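Local coordinates for putative NAD dependent dehydrogenase (Micromonospora echinospora, PDB 6NOR), which binds NAD and probably acts as an NAD-dependent oxidoreductase in the biosynthesis of the antibiotic gentamicin, at residues 143-148 against 199-204; 172-177 against 259-264; 114-119 against 195-200. One frame throughout, in Å; residues are numbered along the deposited sequence.

Contact 1: residues 143-148 against 199-204; sequences GNFVYA and GWHAVE. With NAD (nicotinamide-adenine-dinucleotide), chain G.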
loop_
_atom_site.group_PDB
_atom_site.type_symbol
_atom_site.label_atom_id
_atom_site.label_comp_id
_atom_site.label_asym_id
_atom_site.label_seq_id
_atom_site.Cartn_x
_atom_site.Cartn_y
_atom_site.Cartn_z
ATOM N N GLY A 143 5.406 -28.485 -5.550
ATOM C CA GLY A 143 4.702 -27.222 -5.723
ATOM C C GLY A 143 4.244 -26.595 -4.420
ATOM O O GLY A 143 3.086 -26.689 -4.059
ATOM N N ASN A 144 5.157 -25.946 -3.713
ATOM C CA ASN A 144 4.870 -25.460 -2.363
ATOM C C ASN A 144 3.880 -24.306 -2.246
ATOM O O ASN A 144 3.202 -24.202 -1.233
ATOM C CB ASN A 144 6.180 -25.049 -1.673
ATOM C CG ASN A 144 7.040 -24.160 -2.547
ATOM O OD1 ASN A 144 7.605 -24.618 -3.519
ATOM N ND2 ASN A 144 7.121 -22.885 -2.214
ATOM N N PHE A 145 3.775 -23.441 -3.248
ATOM C CA PHE A 145 3.009 -22.223 -3.028
ATOM C C PHE A 145 1.511 -22.462 -2.957
ATOM O O PHE A 145 0.784 -21.636 -2.411
ATOM C CB PHE A 145 3.336 -21.162 -4.093
ATOM C CG PHE A 145 4.755 -20.669 -4.017
ATOM C CD1 PHE A 145 5.163 -19.879 -2.969
ATOM C CD2 PHE A 145 5.685 -21.039 -4.971
ATOM C CE1 PHE A 145 6.477 -19.438 -2.881
ATOM C CE2 PHE A 145 6.994 -20.616 -4.888
ATOM C CZ PHE A 145 7.392 -19.811 -3.848
ATOM N N VAL A 146 1.030 -23.595 -3.453
ATOM C CA VAL A 146 -0.397 -23.865 -3.307
ATOM C C VAL A 146 -0.697 -24.292 -1.876
ATOM O O VAL A 146 -1.840 -24.495 -1.540
ATOM C CB VAL A 146 -0.907 -24.940 -4.299
ATOM C CG1 VAL A 146 -0.808 -24.442 -5.715
ATOM C CG2 VAL A 146 -0.123 -26.250 -4.144
ATOM N N TYR A 147 0.329 -24.407 -1.032
ATOM C CA TYR A 147 0.112 -24.712 0.387
ATOM C C TYR A 147 0.387 -23.507 1.271
ATOM O O TYR A 147 0.257 -23.580 2.487
ATOM C CB TYR A 147 1.008 -25.869 0.880
ATOM C CG TYR A 147 0.870 -27.184 0.161
ATOM C CD1 TYR A 147 1.631 -27.451 -0.961
ATOM C CD2 TYR A 147 0.032 -28.190 0.637
ATOM C CE1 TYR A 147 1.546 -28.663 -1.632
ATOM C CE2 TYR A 147 -0.063 -29.427 -0.033
ATOM C CZ TYR A 147 0.702 -29.640 -1.175
ATOM O OH TYR A 147 0.653 -30.823 -1.863
ATOM N N ALA A 148 0.814 -22.412 0.665
ATOM C CA ALA A 148 1.086 -21.196 1.407
ATOM C C ALA A 148 -0.200 -20.672 2.037
ATOM O O ALA A 148 -1.191 -20.466 1.355
ATOM C CB ALA A 148 1.717 -20.127 0.493
ATOM N N GLY A 199 7.777 -20.656 -13.999
ATOM C CA GLY A 199 6.541 -20.897 -14.701
ATOM C C GLY A 199 5.859 -22.127 -14.166
ATOM O O GLY A 199 4.650 -22.220 -14.235
ATOM N N TRP A 200 6.626 -23.075 -13.644
ATOM C CA TRP A 200 6.023 -24.206 -12.968
ATOM C C TRP A 200 5.021 -23.736 -11.916
ATOM O O TRP A 200 3.875 -24.169 -11.903
ATOM C CB TRP A 200 7.069 -25.103 -12.291
ATOM C CG TRP A 200 6.399 -26.253 -11.608
ATOM C CD1 TRP A 200 5.776 -26.244 -10.387
ATOM C CD2 TRP A 200 6.230 -27.566 -12.124
ATOM N NE1 TRP A 200 5.244 -27.466 -10.119
ATOM C CE2 TRP A 200 5.516 -28.302 -11.169
ATOM C CE3 TRP A 200 6.633 -28.199 -13.300
ATOM C CZ2 TRP A 200 5.185 -29.627 -11.352
ATOM C CZ3 TRP A 200 6.310 -29.510 -13.479
ATOM C CH2 TRP A 200 5.594 -30.218 -12.511
ATOM N N HIS A 201 5.471 -22.859 -11.028
ATOM C CA HIS A 201 4.616 -22.353 -9.967
ATOM C C HIS A 201 3.483 -21.515 -10.463
ATOM O O HIS A 201 2.369 -21.607 -9.966
ATOM C CB HIS A 201 5.419 -21.516 -9.006
ATOM C CG HIS A 201 6.421 -22.294 -8.240
ATOM N ND1 HIS A 201 6.063 -23.316 -7.393
ATOM C CD2 HIS A 201 7.766 -22.201 -8.173
ATOM C CE1 HIS A 201 7.143 -23.813 -6.829
ATOM N NE2 HIS A 201 8.190 -23.154 -7.288
ATOM N N ALA A 202 3.774 -20.668 -11.427
ATOM C CA ALA A 202 2.770 -19.759 -11.904
ATOM C C ALA A 202 1.625 -20.573 -12.516
ATOM O O ALA A 202 0.458 -20.306 -12.255
ATOM C CB ALA A 202 3.358 -18.775 -12.905
ATOM N N VAL A 203 1.968 -21.596 -13.292
ATOM C CA VAL A 203 0.938 -22.398 -13.949
ATOM C C VAL A 203 0.149 -23.211 -12.926
ATOM O O VAL A 203 -1.058 -23.293 -13.013
ATOM C CB VAL A 203 1.532 -23.319 -15.013
ATOM C CG1 VAL A 203 0.479 -24.273 -15.510
ATOM C CG2 VAL A 203 2.063 -22.485 -16.178
ATOM N N GLU A 204 0.817 -23.769 -11.929
ATOM C CA GLU A 204 0.100 -24.521 -10.914
ATOM C C GLU A 204 -0.870 -23.600 -10.143
ATOM O O GLU A 204 -2.030 -23.960 -9.929
ATOM C CB GLU A 204 1.080 -25.218 -9.954
ATOM C CG GLU A 204 0.426 -26.243 -9.024
ATOM C CD GLU A 204 1.429 -27.150 -8.281
ATOM O OE1 GLU A 204 2.635 -26.830 -8.255
ATOM O OE2 GLU A 204 1.001 -28.186 -7.715
HETATM P PA NAD G . 21.466 -26.454 -5.811
HETATM O O1A NAD G . 22.450 -26.241 -6.987
HETATM O O2A NAD G . 21.603 -25.448 -4.732
HETATM O O5B NAD G . 21.704 -27.877 -5.195
HETATM C C5B NAD G . 21.760 -28.994 -6.063
HETATM C C4B NAD G . 22.458 -30.119 -5.254
HETATM O O4B NAD G . 22.313 -31.274 -5.837
HETATM C C3B NAD G . 23.946 -29.852 -5.226
HETATM O O3B NAD G . 24.377 -29.993 -3.940
HETATM C C2B NAD G . 24.549 -30.953 -6.140
HETATM O O2B NAD G . 25.899 -31.282 -5.650
HETATM C C1B NAD G . 23.760 -31.928 -5.930
HETATM N N9A NAD G . 23.698 -32.876 -7.027
HETATM C C8A NAD G . 23.820 -32.679 -8.354
HETATM N N7A NAD G . 23.636 -33.874 -8.967
HETATM C C5A NAD G . 23.407 -34.794 -8.029
HETATM C C6A NAD G . 23.177 -36.136 -8.096
HETATM N N6A NAD G . 23.114 -36.916 -9.229
HETATM N N1A NAD G . 22.961 -36.832 -6.989
HETATM C C2A NAD G . 22.993 -36.220 -5.780
HETATM N N3A NAD G . 23.232 -34.888 -5.713
HETATM C C4A NAD G . 23.433 -34.177 -6.828
HETATM O O3 NAD G . 20.035 -26.429 -6.410
HETATM P PN NAD G . 18.657 -26.185 -5.648
HETATM O O1N NAD G . 18.591 -26.787 -4.283
HETATM O O2N NAD G . 18.359 -24.696 -5.603
HETATM O O5D NAD G . 17.563 -26.887 -6.539
HETATM C C5D NAD G . 17.372 -28.288 -6.486
HETATM C C4D NAD G . 15.929 -28.617 -6.920
HETATM O O4D NAD G . 15.037 -28.008 -6.193
HETATM C C3D NAD G . 15.676 -28.117 -8.374
HETATM O O3D NAD G . 14.956 -29.012 -9.008
HETATM C C2D NAD G . 14.931 -26.778 -8.181
HETATM O O2D NAD G . 14.101 -26.494 -9.385
HETATM C C1D NAD G . 14.205 -26.987 -7.119
HETATM N N1N NAD G . 13.938 -25.783 -6.389
HETATM C C2N NAD G . 12.669 -25.604 -5.849
HETATM C C3N NAD G . 12.351 -24.451 -5.128
HETATM C C7N NAD G . 10.918 -24.321 -4.584
HETATM O O7N NAD G . 10.576 -23.333 -4.047
HETATM N N7N NAD G . 10.004 -25.395 -4.766
HETATM C C4N NAD G . 13.276 -23.450 -4.937
HETATM C C5N NAD G . 14.555 -23.627 -5.467
HETATM C C6N NAD G . 14.880 -24.801 -6.199
HETATM O O HOH W 1 2.046 -29.015 -5.180
HETATM O O HOH W 2 3.519 -24.147 -6.571
#
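Phe145 turns the edge of its ring, at CD2 and CE2, onto one face of the His201 imidazole. The pair is T-shaped: the planes stand at 81° and the centroids are 4.7 Å apart. CD2 of Phe145 comes to 3.3 Å from ND1 of His201. Asn144 lies beside this pair. Its CG sits between the backbone N and the carbonyl carbon (chi1 49°), which lets OD1 meet the nicotinamide amide and accept a 2.8 Å hydrogen bond from N7N of NAD.

Glu204 reaches over from the helix with an extended chain. Its CG packs on CG1 of Val146, and its OE1 lies 3.3 Å from CA of Gly143, a residue with no side chain. OE2 of Glu204 bonds to His141. Two waters complete the join. One links Gly143 O to Glu204 OE2. The other lies at the imidazole edge, 2.8 Å from His201 ND1, and donates to Glu204 OE1.

NE2 of His201 has a weak hydrogen bond with NZ of Lys116, a residue of the NAD site. The loop and helix are thus joined by an edge-to-face ring pair, an aliphatic contact and bridging water. OD1 of Asn144 serves the cofactor amide, while ND2 is held by Ser311 O.

Contact 2: residues 172-177 against 259-264; sequences VAFRTS and EQLTVE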
loop_
_atom_site.group_PDB
_atom_site.type_symbol
_atom_site.label_atom_id
_atom_site.label_comp_id
_atom_site.label_asym_id
_atom_site.label_seq_id
_atom_site.Cartn_x
_atom_site.Cartn_y
_atom_site.Cartn_z
ATOM N N VAL A 172 -0.900 -14.663 -12.571
ATOM C CA VAL A 172 0.166 -14.911 -11.633
ATOM C C VAL A 172 1.455 -14.321 -12.158
ATOM O O VAL A 172 1.875 -14.631 -13.253
ATOM C CB VAL A 172 0.396 -16.400 -11.375
ATOM C CG1 VAL A 172 1.462 -16.552 -10.334
ATOM C CG2 VAL A 172 -0.884 -17.073 -10.928
ATOM N N ALA A 173 2.068 -13.456 -11.364
ATOM C CA ALA A 173 3.336 -12.861 -11.711
ATOM C C ALA A 173 4.411 -13.352 -10.773
ATOM O O ALA A 173 4.232 -13.356 -9.561
ATOM C CB ALA A 173 3.237 -11.331 -11.676
ATOM N N PHE A 174 5.525 -13.797 -11.322
ATOM C CA PHE A 174 6.568 -14.335 -10.459
ATOM C C PHE A 174 7.933 -13.873 -10.964
ATOM O O PHE A 174 8.370 -14.221 -12.050
ATOM C CB PHE A 174 6.427 -15.867 -10.350
ATOM C CG PHE A 174 7.264 -16.504 -9.254
ATOM C CD1 PHE A 174 8.100 -15.753 -8.460
ATOM C CD2 PHE A 174 7.064 -17.814 -8.908
ATOM C CE1 PHE A 174 8.826 -16.321 -7.450
ATOM C CE2 PHE A 174 7.778 -18.398 -7.872
ATOM C CZ PHE A 174 8.666 -17.645 -7.142
ATOM N N ARG A 175 8.579 -13.042 -10.158
ATOM C CA ARG A 175 9.793 -12.364 -10.573
ATOM C C ARG A 175 10.905 -12.421 -9.553
ATOM O O ARG A 175 10.692 -12.208 -8.367
ATOM C CB ARG A 175 9.498 -10.915 -10.902
ATOM C CG ARG A 175 8.640 -10.773 -12.141
ATOM C CD ARG A 175 7.998 -9.434 -12.167
ATOM N NE ARG A 175 7.106 -9.275 -13.301
ATOM C CZ ARG A 175 6.102 -8.417 -13.303
ATOM N NH1 ARG A 175 5.881 -7.680 -12.229
ATOM N NH2 ARG A 175 5.326 -8.300 -14.366
ATOM N N THR A 176 12.094 -12.726 -10.056
ATOM C CA THR A 176 13.300 -12.810 -9.270
ATOM C C THR A 176 14.440 -12.174 -10.034
ATOM O O THR A 176 14.301 -11.817 -11.187
ATOM C CB THR A 176 13.700 -14.267 -8.959
ATOM O OG1 THR A 176 14.375 -14.814 -10.101
ATOM C CG2 THR A 176 12.507 -15.121 -8.624
ATOM N N SER A 177 15.582 -12.056 -9.386
ATOM C CA SER A 177 16.815 -11.664 -10.056
ATOM C C SER A 177 17.577 -12.894 -10.569
ATOM O O SER A 177 18.743 -12.809 -10.877
ATOM C CB SER A 177 17.705 -10.885 -9.105
ATOM O OG SER A 177 17.955 -11.672 -7.950
ATOM N N GLU A 259 12.401 -10.561 -4.850
ATOM C CA GLU A 259 11.364 -11.485 -5.271
ATOM C C GLU A 259 9.942 -10.905 -5.237
ATOM O O GLU A 259 9.558 -10.245 -4.278
ATOM C CB GLU A 259 11.429 -12.717 -4.372
ATOM C CG GLU A 259 11.253 -14.037 -5.073
ATOM C CD GLU A 259 11.534 -15.199 -4.147
ATOM O OE1 GLU A 259 11.382 -16.359 -4.585
ATOM O OE2 GLU A 259 11.904 -14.949 -2.976
ATOM N N GLN A 260 9.176 -11.148 -6.296
ATOM C CA GLN A 260 7.763 -10.765 -6.329
ATOM C C GLN A 260 6.914 -11.985 -6.664
ATOM O O GLN A 260 7.200 -12.702 -7.617
ATOM C CB GLN A 260 7.469 -9.669 -7.375
ATOM C CG GLN A 260 8.275 -8.398 -7.333
ATOM C CD GLN A 260 7.895 -7.454 -8.483
ATOM O OE1 GLN A 260 6.911 -7.679 -9.173
ATOM N NE2 GLN A 260 8.680 -6.411 -8.692
ATOM N N LEU A 261 5.848 -12.210 -5.913
ATOM C CA LEU A 261 4.910 -13.259 -6.282
ATOM C C LEU A 261 3.488 -12.829 -5.955
ATOM O O LEU A 261 3.131 -12.660 -4.799
ATOM C CB LEU A 261 5.274 -14.599 -5.590
ATOM C CG LEU A 261 4.362 -15.805 -5.865
ATOM C CD1 LEU A 261 4.054 -15.986 -7.352
ATOM C CD2 LEU A 261 4.891 -17.128 -5.248
ATOM N N THR A 262 2.675 -12.666 -6.987
ATOM C CA THR A 262 1.290 -12.237 -6.813
ATOM C C THR A 262 0.275 -13.077 -7.612
ATOM O O THR A 262 0.564 -13.629 -8.675
ATOM C CB THR A 262 1.094 -10.758 -7.218
ATOM O OG1 THR A 262 1.311 -10.625 -8.620
ATOM C CG2 THR A 262 2.061 -9.805 -6.467
ATOM N N VAL A 263 -0.932 -13.134 -7.075
ATOM C CA VAL A 263 -2.028 -13.857 -7.669
ATOM C C VAL A 263 -3.239 -12.949 -7.742
ATOM O O VAL A 263 -3.563 -12.265 -6.783
ATOM C CB VAL A 263 -2.392 -15.111 -6.863
ATOM C CG1 VAL A 263 -3.548 -15.820 -7.527
ATOM C CG2 VAL A 263 -1.197 -16.051 -6.754
ATOM N N GLU A 264 -3.904 -12.953 -8.885
ATOM C CA GLU A 264 -5.071 -12.119 -9.113
ATOM C C GLU A 264 -6.145 -12.931 -9.817
ATOM O O GLU A 264 -5.890 -13.567 -10.825
ATOM C CB GLU A 264 -4.666 -10.907 -9.938
ATOM C CG GLU A 264 -5.711 -9.858 -10.185
ATOM C CD GLU A 264 -5.170 -8.749 -11.104
ATOM O OE1 GLU A 264 -5.589 -7.579 -10.957
ATOM O OE2 GLU A 264 -4.309 -9.047 -11.969
#
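Strands 172-175 and 260-264 run antiparallel, with axes 4.7 Å apart at an angle of 175°. Four backbone hydrogen bonds join them, in the hydrogen-bonded pairs Ala173 with Thr262 and Arg175 with Gln260. The bond from Gln260 N to Arg175 O is 2.8 Å.

Val172, Phe174, Leu261 and Val263 share one face of the sheet. Leu261 lays CD1 over a face of the Phe174 ring, 4.1 Å from its centroid. CG1 of Val172 meets the same methyl at 4.0 Å. Phe174 holds CG anti to its own N (chi1 -168°), which brings the ring beside Leu261, and OE1 of Glu259 lies at the ring edge. A serine in place of Phe174 would probably leave Leu261 CD1 without its aromatic cover and Glu259 OE1 without the ring edge beside it.

Arg175 and Gln260 lie on the other face. NH1 of Arg175 donates to Gln260 OE1 at 3.2 Å, with that oxygen near the guanidinium plane and the two flat groups 80° apart. NH2 of Arg175 forms a salt bridge with Asp250, and NH1 another with Glu264 of the second subunit.

Within the mixed sheet of the C-terminal domain, strand 246-252 flanks 167-175 on its other edge. Helix 199-209 packs on Val172 and Val263, and helix 149-157 on Leu261 and Val263.

Contact 3: residues 114-119 against 195-200; sequences VEKPLV and LTDLGW. With NAD (nicotinamide-adenine-dinucleotide), chain G.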
loop_
_atom_site.group_PDB
_atom_site.type_symbol
_atom_site.label_atom_id
_atom_site.label_comp_id
_atom_site.label_asym_id
_atom_site.label_seq_id
_atom_site.Cartn_x
_atom_site.Cartn_y
_atom_site.Cartn_z
ATOM N N VAL A 114 9.562 -35.329 -5.063
ATOM C CA VAL A 114 10.435 -34.723 -6.067
ATOM C C VAL A 114 10.199 -33.236 -6.177
ATOM O O VAL A 114 9.077 -32.801 -6.331
ATOM C CB VAL A 114 10.215 -35.315 -7.466
ATOM C CG1 VAL A 114 11.267 -34.789 -8.427
ATOM C CG2 VAL A 114 10.220 -36.832 -7.411
ATOM N N GLU A 115 11.260 -32.455 -6.084
ATOM C CA GLU A 115 11.150 -31.045 -6.289
ATOM C C GLU A 115 10.623 -30.711 -7.688
ATOM O O GLU A 115 10.760 -31.487 -8.618
ATOM C CB GLU A 115 12.491 -30.370 -6.074
ATOM C CG GLU A 115 12.623 -29.710 -4.734
ATOM C CD GLU A 115 11.489 -28.728 -4.430
ATOM O OE1 GLU A 115 10.930 -28.111 -5.365
ATOM O OE2 GLU A 115 11.166 -28.573 -3.240
ATOM N N LYS A 116 9.986 -29.555 -7.786
ATOM C CA LYS A 116 9.704 -28.867 -9.035
ATOM C C LYS A 116 10.996 -28.640 -9.840
ATOM O O LYS A 116 12.027 -28.315 -9.271
ATOM C CB LYS A 116 9.037 -27.523 -8.717
ATOM C CG LYS A 116 9.618 -26.409 -9.543
ATOM C CD LYS A 116 9.894 -25.230 -8.744
ATOM C CE LYS A 116 11.164 -24.523 -9.161
ATOM N NZ LYS A 116 11.313 -23.316 -8.291
ATOM N N PRO A 117 10.950 -28.829 -11.164
ATOM C CA PRO A 117 9.837 -29.414 -11.911
ATOM C C PRO A 117 9.899 -30.922 -11.794
ATOM O O PRO A 117 11.005 -31.450 -11.745
ATOM C CB PRO A 117 10.088 -28.947 -13.351
ATOM C CG PRO A 117 11.560 -28.802 -13.437
ATOM C CD PRO A 117 12.043 -28.404 -12.055
ATOM N N LEU A 118 8.755 -31.592 -11.710
ATOM C CA LEU A 118 8.739 -33.038 -11.475
ATOM C C LEU A 118 9.727 -33.716 -12.420
ATOM O O LEU A 118 10.737 -34.234 -11.984
ATOM C CB LEU A 118 7.329 -33.614 -11.657
ATOM C CG LEU A 118 7.215 -35.109 -11.359
ATOM C CD1 LEU A 118 7.677 -35.356 -9.969
ATOM C CD2 LEU A 118 5.794 -35.658 -11.538
ATOM N N VAL A 119 9.434 -33.655 -13.712
ATOM C CA VAL A 119 10.298 -34.151 -14.766
ATOM C C VAL A 119 10.217 -33.184 -15.941
ATOM O O VAL A 119 9.539 -32.176 -15.863
ATOM C CB VAL A 119 9.870 -35.528 -15.233
ATOM C CG1 VAL A 119 10.165 -36.578 -14.149
ATOM C CG2 VAL A 119 8.408 -35.487 -15.584
ATOM N N LEU A 195 10.696 -20.004 -17.508
ATOM C CA LEU A 195 9.398 -20.610 -17.769
ATOM C C LEU A 195 9.284 -21.971 -17.105
ATOM O O LEU A 195 8.213 -22.385 -16.695
ATOM C CB LEU A 195 9.162 -20.739 -19.269
ATOM C CG LEU A 195 7.724 -20.704 -19.744
ATOM C CD1 LEU A 195 7.014 -19.541 -19.092
ATOM C CD2 LEU A 195 7.705 -20.576 -21.256
ATOM N N THR A 196 10.399 -22.668 -16.976
ATOM C CA THR A 196 10.383 -23.930 -16.268
ATOM C C THR A 196 10.518 -23.711 -14.770
ATOM O O THR A 196 9.835 -24.327 -13.973
ATOM C CB THR A 196 11.525 -24.845 -16.749
ATOM O OG1 THR A 196 11.386 -25.047 -18.149
ATOM C CG2 THR A 196 11.499 -26.198 -16.025
ATOM N N ASP A 197 11.441 -22.841 -14.398
ATOM C CA ASP A 197 11.827 -22.648 -13.003
ATOM C C ASP A 197 10.713 -21.936 -12.226
ATOM O O ASP A 197 10.350 -22.359 -11.150
ATOM C CB ASP A 197 13.136 -21.860 -12.951
ATOM C CG ASP A 197 13.625 -21.598 -11.540
ATOM O OD1 ASP A 197 13.514 -22.491 -10.682
ATOM O OD2 ASP A 197 14.124 -20.481 -11.285
ATOM N N LEU A 198 10.179 -20.854 -12.792
ATOM C CA LEU A 198 9.163 -20.039 -12.134
ATOM C C LEU A 198 7.793 -20.337 -12.714
ATOM O O LEU A 198 6.784 -20.286 -12.022
ATOM C CB LEU A 198 9.470 -18.544 -12.281
ATOM C CG LEU A 198 10.852 -18.101 -11.809
ATOM C CD1 LEU A 198 11.044 -16.628 -12.050
ATOM C CD2 LEU A 198 11.076 -18.413 -10.349
ATOM N N GLY A 199 7.777 -20.656 -13.999
ATOM C CA GLY A 199 6.541 -20.897 -14.701
ATOM C C GLY A 199 5.859 -22.127 -14.166
ATOM O O GLY A 199 4.650 -22.220 -14.235
ATOM N N TRP A 200 6.626 -23.075 -13.644
ATOM C CA TRP A 200 6.023 -24.206 -12.968
ATOM C C TRP A 200 5.021 -23.736 -11.916
ATOM O O TRP A 200 3.875 -24.169 -11.903
ATOM C CB TRP A 200 7.069 -25.103 -12.291
ATOM C CG TRP A 200 6.399 -26.253 -11.608
ATOM C CD1 TRP A 200 5.776 -26.244 -10.387
ATOM C CD2 TRP A 200 6.230 -27.566 -12.124
ATOM N NE1 TRP A 200 5.244 -27.466 -10.119
ATOM C CE2 TRP A 200 5.516 -28.302 -11.169
ATOM C CE3 TRP A 200 6.633 -28.199 -13.300
ATOM C CZ2 TRP A 200 5.185 -29.627 -11.352
ATOM C CZ3 TRP A 200 6.310 -29.510 -13.479
ATOM C CH2 TRP A 200 5.594 -30.218 -12.511
HETATM P PA NAD G . 21.466 -26.454 -5.811
HETATM O O1A NAD G . 22.450 -26.241 -6.987
HETATM O O2A NAD G . 21.603 -25.448 -4.732
HETATM O O5B NAD G . 21.704 -27.877 -5.195
HETATM C C5B NAD G . 21.760 -28.994 -6.063
HETATM C C4B NAD G . 22.458 -30.119 -5.254
HETATM O O4B NAD G . 22.313 -31.274 -5.837
HETATM C C3B NAD G . 23.946 -29.852 -5.226
HETATM O O3B NAD G . 24.377 -29.993 -3.940
HETATM C C2B NAD G . 24.549 -30.953 -6.140
HETATM O O2B NAD G . 25.899 -31.282 -5.650
HETATM C C1B NAD G . 23.760 -31.928 -5.930
HETATM N N9A NAD G . 23.698 -32.876 -7.027
HETATM C C8A NAD G . 23.820 -32.679 -8.354
HETATM N N7A NAD G . 23.636 -33.874 -8.967
HETATM C C5A NAD G . 23.407 -34.794 -8.029
HETATM C C6A NAD G . 23.177 -36.136 -8.096
HETATM N N6A NAD G . 23.114 -36.916 -9.229
HETATM N N1A NAD G . 22.961 -36.832 -6.989
HETATM C C2A NAD G . 22.993 -36.220 -5.780
HETATM N N3A NAD G . 23.232 -34.888 -5.713
HETATM C C4A NAD G . 23.433 -34.177 -6.828
HETATM O O3 NAD G . 20.035 -26.429 -6.410
HETATM P PN NAD G . 18.657 -26.185 -5.648
HETATM O O1N NAD G . 18.591 -26.787 -4.283
HETATM O O2N NAD G . 18.359 -24.696 -5.603
HETATM O O5D NAD G . 17.563 -26.887 -6.539
HETATM C C5D NAD G . 17.372 -28.288 -6.486
HETATM C C4D NAD G . 15.929 -28.617 -6.920
HETATM O O4D NAD G . 15.037 -28.008 -6.193
HETATM C C3D NAD G . 15.676 -28.117 -8.374
HETATM O O3D NAD G . 14.956 -29.012 -9.008
HETATM C C2D NAD G . 14.931 -26.778 -8.181
HETATM O O2D NAD G . 14.101 -26.494 -9.385
HETATM C C1D NAD G . 14.205 -26.987 -7.119
HETATM N N1N NAD G . 13.938 -25.783 -6.389
HETATM C C2N NAD G . 12.669 -25.604 -5.849
HETATM C C3N NAD G . 12.351 -24.451 -5.128
HETATM C C7N NAD G . 10.918 -24.321 -4.584
HETATM O O7N NAD G . 10.576 -23.333 -4.047
HETATM N N7N NAD G . 10.004 -25.395 -4.766
HETATM C C4N NAD G . 13.276 -23.450 -4.937
HETATM C C5N NAD G . 14.555 -23.627 -5.467
HETATM C C6N NAD G . 14.880 -24.801 -6.199
#
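Lys116 runs its side chain over one face of the Trp200 indole, sliding past it in the opposite direction, while its neighbour Glu115 faces the cofactor. OE1 of Glu115 accepts a 2.9 Å hydrogen bond from N7N of the nicotinamide amide, and its OE2 is held by His39. CB of Lys116 stands 4.0 Å from the centroid of the five-membered ring of Trp200, a CH-pi contact only 14° off the ring normal. Beyond CB the lysine chain bends at chi2 and chi3. This brings NZ to Asp197, where it forms a long salt bridge with OD1 at 3.4 Å, weak as a hydrogen bond. OD2 of Asp197 is taken by Trp253 NE1. The backbone O of Lys116 accepts a 2.8 Å hydrogen bond from O2D of the nicotinamide ribose.

The sequence Glu-Lys-Pro here is the short motif that follows the fifth strand of the Rossmann fold in the GFO/IDH/MocA family. In relatives its lysine is commonly linked to catalysis.

The peptide between Lys116 and Pro117 is cis. Pro117 sets CA over the six-membered ring of Trp200, 4.0 Å from its centroid, and brings CB to 3.5 Å from Trp200 CE3. Its CG meets the CG2 methyl of Thr196, whose hydroxyl bonds to Tyr348. Leu118 follows at the far end of the same indole face: its backbone N lies 3.5 Å from Trp200 CH2, and its CB also packs on that carbon. Helix 334-353 touches both Leu118 and Trp200.

In the fold
Contacts 1 and 3 are buried near the centre of the chain, and both touch NAD. They share Gly199 and Trp200 and use helix 199-209, which meets the loops after strands 139-141 and 111-114. Contact 3 thus bridges the Rossmann fold and the C-terminal domain. Contact 2 lies farther out, wholly within the C-terminal domain. One of its faces is buried and apolar; the other carries polar groups that reach the second subunit. Its chemistry is mainly regular backbone pairing, with a CH-pi contact on one face and a polar pair on the other. Contact 1 relies on rings and water, contact 3 on CH-pi packing and a salt bridge. Phe174 touches both Phe145 and His201, and Leu198 packs against Phe174 and Thr176.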